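Local coordinates for protein N-acetyltransferase (PDB 4LUA) that probably transfers an acetyl group from acetyl-CoA to an amine of its substrate, as in other GNAT-family N-acetyltransferases, at residues T24-S36 with T120-Y133. Numbering follows the deposited sequence.
With GOL (glycerol), chain B.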
ATOM      1  N   THR A  24      -8.933  -9.437   8.205  1.00 34.86           N
ATOM      2  CA  THR A  24      -9.890  -8.769   9.095  1.00 30.16           C
ATOM      3  C   THR A  24     -10.270  -7.377   8.557  1.00 33.19           C
ATOM      4  O   THR A  24     -11.434  -6.967   8.511  1.00 33.63           O
ATOM      5  CB  THR A  24      -9.338  -8.660  10.518  1.00 36.15           C
ATOM      6  OG1 THR A  24      -9.174  -9.987  11.051  1.00 39.49           O
ATOM      7  CG2 THR A  24     -10.320  -7.908  11.389  1.00 40.04           C
ATOM      8  N   VAL A  25      -9.263  -6.664   8.094  1.00 26.96           N
ATOM      9  CA  VAL A  25      -9.495  -5.358   7.479  1.00 25.76           C
ATOM     10  C   VAL A  25     -10.299  -5.474   6.141  1.00 26.70           C
ATOM     11  O   VAL A  25     -11.268  -4.717   5.898  1.00 29.51           O
ATOM     12  CB  VAL A  25      -8.163  -4.681   7.314  1.00 25.77           C
ATOM     13  CG1 VAL A  25      -8.315  -3.379   6.502  1.00 26.69           C
ATOM     14  CG2 VAL A  25      -7.645  -4.417   8.707  1.00 29.84           C
ATOM     15  N   ASN A  26      -9.873  -6.401   5.296  1.00 27.70           N
ATOM     16  CA  ASN A  26     -10.544  -6.803   4.069  1.00 29.50           C
ATOM     17  C   ASN A  26     -10.411  -5.734   2.956  1.00 28.92           C
ATOM     18  O   ASN A  26      -9.997  -6.039   1.829  1.00 27.83           O
ATOM     19  CB  ASN A  26     -12.019  -7.112   4.336  1.00 29.37           C
ATOM     20  CG  ASN A  26     -12.676  -7.795   3.169  1.00 46.52           C
ATOM     21  OD1 ASN A  26     -12.557  -9.013   3.020  1.00 53.76           O
ATOM     22  ND2 ASN A  26     -13.364  -7.011   2.315  1.00 52.94           N
ATOM     23  N   GLU A  27     -10.745  -4.496   3.289  1.00 24.79           N
ATOM     24  CA  GLU A  27     -10.728  -3.396   2.324  1.00 23.01           C
ATOM     25  C   GLU A  27      -9.306  -2.817   2.202  1.00 21.65           C
ATOM     26  O   GLU A  27      -8.687  -2.349   3.189  1.00 22.13           O
ATOM     27  CB  GLU A  27     -11.672  -2.290   2.805  1.00 22.03           C
ATOM     28  CG  GLU A  27     -11.751  -1.078   1.911  1.00 22.85           C
ATOM     29  CD  GLU A  27     -12.685   0.025   2.442  1.00 25.50           C
ATOM     30  OE1 GLU A  27     -13.548  -0.273   3.304  1.00 35.48           O
ATOM     31  OE2 GLU A  27     -12.520   1.167   1.967  1.00 27.07           O
ATOM     32  N   GLU A  28      -8.789  -2.819   0.982  1.00 21.14           N
ATOM     33  CA  GLU A  28      -7.490  -2.178   0.707  1.00 19.74           C
ATOM     34  C   GLU A  28      -7.713  -0.672   0.536  1.00 17.69           C
ATOM     35  O   GLU A  28      -8.693  -0.260  -0.081  1.00 17.30           O
ATOM     36  CB  GLU A  28      -6.916  -2.778  -0.587  1.00 20.08           C
ATOM     37  CG  GLU A  28      -5.393  -2.753  -0.727  1.00 19.58           C
ATOM     38  CD  GLU A  28      -4.859  -1.500  -1.386  1.00 17.47           C
ATOM     39  OE1 GLU A  28      -5.631  -0.655  -1.809  1.00 16.38           O
ATOM     40  OE2 GLU A  28      -3.601  -1.393  -1.465  1.00 18.18           O
ATOM     41  N   PHE A  29      -6.807   0.136   1.120  1.00 16.47           N
ATOM     42  CA  PHE A  29      -7.066   1.592   1.229  1.00 14.64           C
ATOM     43  C   PHE A  29      -7.306   2.316  -0.106  1.00 13.65           C
ATOM     44  O   PHE A  29      -8.045   3.315  -0.108  1.00 13.16           O
ATOM     45  CB  PHE A  29      -5.808   2.183   1.922  1.00 13.71           C
ATOM     46  CG  PHE A  29      -5.917   3.667   2.217  1.00 12.21           C
ATOM     47  CD1 PHE A  29      -6.522   4.086   3.384  1.00 17.84           C
ATOM     48  CD2 PHE A  29      -5.377   4.586   1.331  1.00 14.33           C
ATOM     49  CE1 PHE A  29      -6.591   5.501   3.683  1.00 16.44           C
ATOM     50  CE2 PHE A  29      -5.474   5.968   1.617  1.00 16.92           C
ATOM     51  CZ  PHE A  29      -6.063   6.383   2.776  1.00 14.83           C
ATOM     52  N   THR A  30      -6.701   1.838  -1.187  1.00 13.43           N
ATOM     53  CA  THR A  30      -6.886   2.488  -2.498  1.00 12.25           C
ATOM     54  C   THR A  30      -7.881   1.800  -3.366  1.00 17.60           C
ATOM     55  O   THR A  30      -8.081   2.248  -4.503  1.00 16.07           O
ATOM     56  CB  THR A  30      -5.544   2.518  -3.297  1.00 12.79           C
ATOM     57  OG1 THR A  30      -5.063   1.193  -3.593  1.00 16.19           O
ATOM     58  CG2 THR A  30      -4.474   3.234  -2.447  1.00 13.90           C
ATOM     59  N   GLN A  31      -8.540   0.732  -2.886  1.00 15.19           N
ATOM     60  CA  GLN A  31      -9.497   0.014  -3.725  1.00 16.42           C
ATOM     61  C   GLN A  31     -10.923   0.300  -3.272  1.00 17.96           C
ATOM     62  O   GLN A  31     -11.209   1.405  -2.785  1.00 17.24           O
ATOM     63  CB  GLN A  31      -9.178  -1.478  -3.756  1.00 18.39           C
ATOM     64  CG  GLN A  31      -7.773  -1.663  -4.294  1.00 18.14           C
ATOM     65  CD  GLN A  31      -7.279  -3.104  -4.331  1.00 22.03           C
ATOM     66  OE1 GLN A  31      -7.914  -4.072  -3.843  1.00 23.78           O
ATOM     67  NE2 GLN A  31      -6.072  -3.245  -4.909  1.00 26.92           N
ATOM     68  N   ASP A  32     -11.859  -0.623  -3.473  1.00 18.43           N
ATOM     69  CA  ASP A  32     -13.246  -0.288  -3.201  1.00 18.72           C
ATOM     70  C   ASP A  32     -13.716  -0.847  -1.852  1.00 19.96           C
ATOM     71  O   ASP A  32     -13.193  -1.836  -1.341  1.00 21.94           O
ATOM     72  CB  ASP A  32     -14.095  -0.873  -4.354  1.00 19.81           C
ATOM     73  CG  ASP A  32     -15.582  -0.631  -4.187  1.00 22.50           C
ATOM     74  OD1 ASP A  32     -16.003   0.533  -4.445  1.00 23.78           O
ATOM     75  OD2 ASP A  32     -16.365  -1.591  -3.857  1.00 23.13           O
ATOM     76  N   SER A  33     -14.716  -0.192  -1.277  1.00 19.74           N
ATOM     77  CA  SER A  33     -15.268  -0.577   0.021  1.00 21.19           C
ATOM     78  C   SER A  33     -15.874  -1.961   0.053  1.00 25.37           C
ATOM     79  O   SER A  33     -15.905  -2.626   1.109  1.00 25.33           O
ATOM     80  CB  SER A  33     -16.317   0.484   0.431  1.00 20.58           C
ATOM     81  OG  SER A  33     -17.457   0.467  -0.387  1.00 24.49           O
ATOM     82  N   HIS A  34     -16.362  -2.411  -1.090  1.00 23.67           N
ATOM     83  CA  HIS A  34     -16.841  -3.788  -1.154  1.00 25.82           C
ATOM     84  C   HIS A  34     -15.910  -4.700  -1.962  1.00 26.46           C
ATOM     85  O   HIS A  34     -15.736  -5.880  -1.603  1.00 32.48           O
ATOM     86  CB  HIS A  34     -18.213  -3.838  -1.759  1.00 26.65           C
ATOM     87  CG  HIS A  34     -18.760  -5.232  -1.820  1.00 28.91           C
ATOM     88  ND1 HIS A  34     -18.982  -5.877  -3.010  1.00 32.62           N
ATOM     89  CD2 HIS A  34     -19.089  -6.117  -0.844  1.00 30.45           C
ATOM     90  CE1 HIS A  34     -19.450  -7.093  -2.777  1.00 31.92           C
ATOM     91  NE2 HIS A  34     -19.513  -7.270  -1.469  1.00 37.24           N
ATOM     92  N   TYR A  35     -15.344  -4.175  -3.053  1.00 25.39           N
ATOM     93  CA  TYR A  35     -14.438  -4.987  -3.881  1.00 26.35           C
ATOM     94  C   TYR A  35     -12.979  -4.620  -3.602  1.00 24.63           C
ATOM     95  O   TYR A  35     -12.539  -3.539  -3.941  1.00 23.77           O
ATOM     96  CB  TYR A  35     -14.729  -4.795  -5.354  1.00 26.64           C
ATOM     97  CG  TYR A  35     -16.125  -5.237  -5.748  1.00 27.09           C
ATOM     98  CD1 TYR A  35     -16.440  -6.590  -5.891  1.00 29.28           C
ATOM     99  CD2 TYR A  35     -17.132  -4.289  -6.001  1.00 28.94           C
ATOM    100  CE1 TYR A  35     -17.701  -6.979  -6.284  1.00 30.63           C
ATOM    101  CE2 TYR A  35     -18.393  -4.685  -6.399  1.00 27.69           C
ATOM    102  CZ  TYR A  35     -18.667  -6.011  -6.524  1.00 29.81           C
ATOM    103  OH  TYR A  35     -19.923  -6.423  -6.916  1.00 31.28           O
ATOM    104  N   SER A  36     -12.255  -5.531  -2.949  1.00 25.70           N
ATOM    105  CA  SER A  36     -10.798  -5.401  -2.716  1.00 24.90           C
ATOM    106  C   SER A  36     -10.180  -6.757  -2.962  1.00 26.65           C
ATOM    107  O   SER A  36     -10.808  -7.801  -2.760  1.00 29.75           O
ATOM    108  CB  SER A  36     -10.419  -4.938  -1.278  1.00 24.28           C
ATOM    109  OG  SER A  36     -10.638  -3.559  -1.153  1.00 25.04           O
ATOM    110  N   THR A 120       1.560   4.974  -7.120  1.00 13.95           N
ATOM    111  CA  THR A 120       0.456   4.305  -6.449  1.00 12.18           C
ATOM    112  C   THR A 120      -0.745   4.364  -7.396  1.00 13.07           C
ATOM    113  O   THR A 120      -0.894   5.288  -8.220  1.00 13.16           O
ATOM    114  CB  THR A 120       0.129   5.029  -5.068  1.00 14.85           C
ATOM    115  OG1 THR A 120      -0.691   4.166  -4.265  1.00 23.21           O
ATOM    116  CG2 THR A 120      -0.566   6.409  -5.254  1.00 16.83           C
ATOM    117  N   SER A 121      -1.630   3.357  -7.314  1.00 13.68           N
ATOM    118  CA  SER A 121      -2.833   3.294  -8.140  1.00 13.75           C
ATOM    119  C   SER A 121      -4.056   3.348  -7.224  1.00 14.71           C
ATOM    120  O   SER A 121      -4.026   2.801  -6.107  1.00 14.22           O
ATOM    121  CB  SER A 121      -2.889   1.995  -9.019  1.00 15.26           C
ATOM    122  OG  SER A 121      -2.739   0.880  -8.108  1.00 18.80           O
ATOM    123  N   ILE A 122      -5.092   4.063  -7.686  1.00 12.72           N
ATOM    124  CA  ILE A 122      -6.279   4.288  -6.794  1.00 11.09           C
ATOM    125  C   ILE A 122      -7.505   4.069  -7.653  1.00 13.36           C
ATOM    126  O   ILE A 122      -7.660   4.650  -8.758  1.00 14.38           O
ATOM    127  CB  ILE A 122      -6.271   5.745  -6.246  1.00 12.01           C
ATOM    128  CG1 ILE A 122      -4.947   6.028  -5.516  1.00 14.40           C
ATOM    129  CG2 ILE A 122      -7.471   5.961  -5.267  1.00 14.94           C
ATOM    130  CD1 ILE A 122      -4.863   7.493  -4.986  1.00 15.80           C
ATOM    131  N   VAL A 123      -8.463   3.260  -7.170  1.00 13.48           N
ATOM    132  CA  VAL A 123      -9.673   3.101  -7.951  1.00 14.85           C
ATOM    133  C   VAL A 123     -10.355   4.444  -8.183  1.00 14.63           C
ATOM    134  O   VAL A 123     -10.354   5.342  -7.309  1.00 16.15           O
ATOM    135  CB  VAL A 123     -10.623   2.132  -7.229  1.00 18.61           C
ATOM    136  CG1 VAL A 123     -12.030   2.192  -7.809  1.00 25.21           C
ATOM    137  CG2 VAL A 123     -10.022   0.688  -7.316  1.00 17.90           C
ATOM    138  N   SER A 124     -10.911   4.603  -9.365  1.00 15.53           N
ATOM    139  CA  SER A 124     -11.214   5.960  -9.814  1.00 16.47           C
ATOM    140  C   SER A 124     -12.197   6.804  -9.041  1.00 15.60           C
ATOM    141  O   SER A 124     -12.105   8.031  -9.124  1.00 23.30           O
ATOM    142  CB  SER A 124     -11.534   5.964 -11.293  1.00 23.05           C
ATOM    143  OG  SER A 124     -12.765   5.325 -11.489  1.00 25.69           O
ATOM    144  N   ASN A 125     -13.126   6.194  -8.303  1.00 17.68           N
ATOM    145  CA  ASN A 125     -14.044   7.056  -7.547  1.00 16.99           C
ATOM    146  C   ASN A 125     -13.644   7.113  -6.074  1.00 16.80           C
ATOM    147  O   ASN A 125     -14.368   7.741  -5.281  1.00 17.09           O
ATOM    148  CB  ASN A 125     -15.461   6.530  -7.700  1.00 18.76           C
ATOM    149  CG  ASN A 125     -15.590   5.091  -7.196  1.00 24.22           C
ATOM    150  OD1 ASN A 125     -14.597   4.331  -7.113  1.00 28.69           O
ATOM    151  ND2 ASN A 125     -16.838   4.695  -6.877  1.00 30.17           N
ATOM    152  N   ASN A 126     -12.479   6.568  -5.718  1.00 14.32           N
ATOM    153  CA  ASN A 126     -12.001   6.650  -4.327  1.00 12.66           C
ATOM    154  C   ASN A 126     -11.301   8.002  -4.092  1.00 15.39           C
ATOM    155  O   ASN A 126     -10.062   8.094  -3.989  1.00 14.27           O
ATOM    156  CB  ASN A 126     -11.101   5.461  -3.966  1.00 12.35           C
ATOM    157  CG  ASN A 126     -10.820   5.367  -2.504  1.00 13.02           C
ATOM    158  OD1 ASN A 126     -10.960   6.367  -1.732  1.00 13.83           O
ATOM    159  ND2 ASN A 126     -10.355   4.184  -2.081  1.00 13.68           N
ATOM    160  N   ILE A 127     -12.118   9.057  -3.949  1.00 14.49           N
ATOM    161  CA  ILE A 127     -11.550  10.411  -3.778  1.00 13.85           C
ATOM    162  C   ILE A 127     -10.925  10.561  -2.412  1.00 14.67           C
ATOM    163  O   ILE A 127      -9.968  11.354  -2.244  1.00 13.65           O
ATOM    164  CB  ILE A 127     -12.624  11.470  -4.061  1.00 15.34           C
ATOM    165  CG1 ILE A 127     -12.091  12.926  -4.029  1.00 17.73           C
ATOM    166  CG2 ILE A 127     -13.752  11.381  -2.987  1.00 15.97           C
ATOM    167  CD1 ILE A 127     -11.126  13.160  -5.163  1.00 18.52           C
ATOM    168  N   GLY A 128     -11.387   9.807  -1.395  1.00 13.18           N
ATOM    169  CA  GLY A 128     -10.722   9.869  -0.111  1.00 13.16           C
ATOM    170  C   GLY A 128      -9.240   9.514  -0.224  1.00 12.75           C
ATOM    171  O   GLY A 128      -8.344  10.177   0.358  1.00 13.01           O
ATOM    172  N   ALA A 129      -8.969   8.394  -0.933  1.00 11.23           N
ATOM    173  CA  ALA A 129      -7.583   7.959  -1.059  1.00 12.16           C
ATOM    174  C   ALA A 129      -6.798   8.927  -1.954  1.00 12.65           C
ATOM    175  O   ALA A 129      -5.585   9.196  -1.673  1.00 12.77           O
ATOM    176  CB  ALA A 129      -7.535   6.520  -1.646  1.00 12.70           C
ATOM    177  N   LYS A 130      -7.429   9.456  -3.015  1.00 11.76           N
ATOM    178  CA  LYS A 130      -6.703  10.380  -3.903  1.00 12.17           C
ATOM    179  C   LYS A 130      -6.330  11.669  -3.145  1.00 14.43           C
ATOM    180  O   LYS A 130      -5.182  12.136  -3.235  1.00 14.44           O
ATOM    181  CB  LYS A 130      -7.568  10.699  -5.146  1.00 14.60           C
ATOM    182  CG  LYS A 130      -6.774  11.354  -6.297  1.00 23.40           C
ATOM    183  CD  LYS A 130      -7.588  11.398  -7.619  1.00 29.32           C
ATOM    184  CE  LYS A 130      -7.995  12.839  -7.983  1.00 45.16           C
ATOM    185  NZ  LYS A 130      -9.315  12.842  -8.760  1.00 49.99           N
ATOM    186  N   VAL A 131      -7.267  12.245  -2.364  1.00 13.07           N
ATOM    187  CA  VAL A 131      -6.944  13.437  -1.585  1.00 14.01           C
ATOM    188  C   VAL A 131      -5.872  13.181  -0.515  1.00 13.65           C
ATOM    189  O   VAL A 131      -4.988  14.017  -0.289  1.00 14.65           O
ATOM    190  CB  VAL A 131      -8.241  14.016  -0.954  1.00 14.94           C
ATOM    191  CG1 VAL A 131      -7.910  15.048   0.143  1.00 16.72           C
ATOM    192  CG2 VAL A 131      -9.066  14.647  -2.075  1.00 16.18           C
ATOM    193  N   PHE A 132      -5.941  11.991   0.103  1.00 12.73           N
ATOM    194  CA  PHE A 132      -4.941  11.603   1.087  1.00 14.58           C
ATOM    195  C   PHE A 132      -3.537  11.617   0.421  1.00 12.94           C
ATOM    196  O   PHE A 132      -2.579  12.186   0.971  1.00 14.60           O
ATOM    197  CB  PHE A 132      -5.322  10.206   1.605  1.00 14.36           C
ATOM    198  CG  PHE A 132      -4.210   9.494   2.302  1.00 11.55           C
ATOM    199  CD1 PHE A 132      -3.309   8.664   1.568  1.00 13.76           C
ATOM    200  CD2 PHE A 132      -4.077   9.592   3.691  1.00 16.83           C
ATOM    201  CE1 PHE A 132      -2.257   7.999   2.277  1.00 12.65           C
ATOM    202  CE2 PHE A 132      -3.068   8.865   4.362  1.00 18.99           C
ATOM    203  CZ  PHE A 132      -2.154   8.126   3.647  1.00 14.38           C
ATOM    204  N   TYR A 133      -3.439  11.010  -0.763  1.00 14.31           N
ATOM    205  CA  TYR A 133      -2.124  10.961  -1.405  1.00 14.40           C
ATOM    206  C   TYR A 133      -1.673  12.284  -1.929  1.00 15.77           C
ATOM    207  O   TYR A 133      -0.473  12.621  -1.882  1.00 14.41           O
ATOM    208  CB  TYR A 133      -2.152   9.954  -2.577  1.00 11.85           C
ATOM    209  CG  TYR A 133      -1.696   8.580  -2.130  1.00 11.97           C
ATOM    210  CD1 TYR A 133      -0.337   8.346  -2.001  1.00 14.58           C
ATOM    211  CD2 TYR A 133      -2.591   7.525  -1.921  1.00 12.95           C
ATOM    212  CE1 TYR A 133       0.150   7.102  -1.624  1.00 13.16           C
ATOM    213  CE2 TYR A 133      -2.098   6.269  -1.548  1.00 13.99           C
ATOM    214  CZ  TYR A 133      -0.728   6.107  -1.441  1.00 16.14           C
ATOM    215  OH  TYR A 133      -0.236   4.854  -1.131  1.00 19.70           O
TER
HETATM  216  C1  GOL B 201     -10.162   7.512   2.778  0.83 22.87           C
HETATM  217  O1  GOL B 201     -11.178   8.472   3.191  0.83 17.25           O
HETATM  218  C2  GOL B 201     -10.809   6.297   2.088  0.83 19.32           C
HETATM  219  O2  GOL B 201     -11.594   6.731   0.966  0.83 12.83           O
HETATM  220  C3  GOL B 201      -9.716   5.248   1.696  0.83 17.61           C
HETATM  221  O3  GOL B 201     -10.374   4.102   1.175  0.83 16.41           O
HETATM  222  O   HOH W   1      -4.875  -0.871  -6.494  1.00 36.50           O
HETATM  223  O   HOH W   2     -17.458   1.675  -6.519  1.00 36.30           O
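Phe-29 drives the edge of its ring against a face of Phe-132, a T-shaped pair with planes at 64° and centroids 4.7 Å apart. Over one face of Phe-29 lies C3 of a glycerol, probably from the crystallisation liquor, while the CB of Ala-129 comes in obliquely. Tyr-133 is sandwiched between CE1 of Phe-132 on one face and CG2 of Thr-120 on the other, and CG2 of Thr-30 approaches its ring obliquely. The setting is a GNAT fold: the loop following helix 15-25 packs on the strand 117-123 to helix 127-135 unit, and Asn-99 of helix 96-112 touches both phenylalanines.

The backbones join where Val-123 N donates to Thr-30 O at 2.9 Å, nearly straight at 168°. Thr-30 turns OG1 between its own N and carbonyl carbon (chi1 63°), where it donates to Glu-28 OE1 at 2.6 Å; Thr-30 N reaches the same oxygen from above the carboxylate plane. Val-123 lays CG2 against Gln-31 CA, 3.7 Å away.

Asn-126, the N-cap of helix 127-135, works with both ends of its amide. Asn-126 OD1 accepts from Ala-129 N at 3.0 Å and also from glycerol O2. Asn-126 ND2 grips the type I turn 28-31, weakly at Phe-29 O and more closely at Gln-31 O, 3.0 Å away; it lies in the plane of the Gln-31 carbonyl, though that oxygen is tilted out of the Asn-126 amide plane.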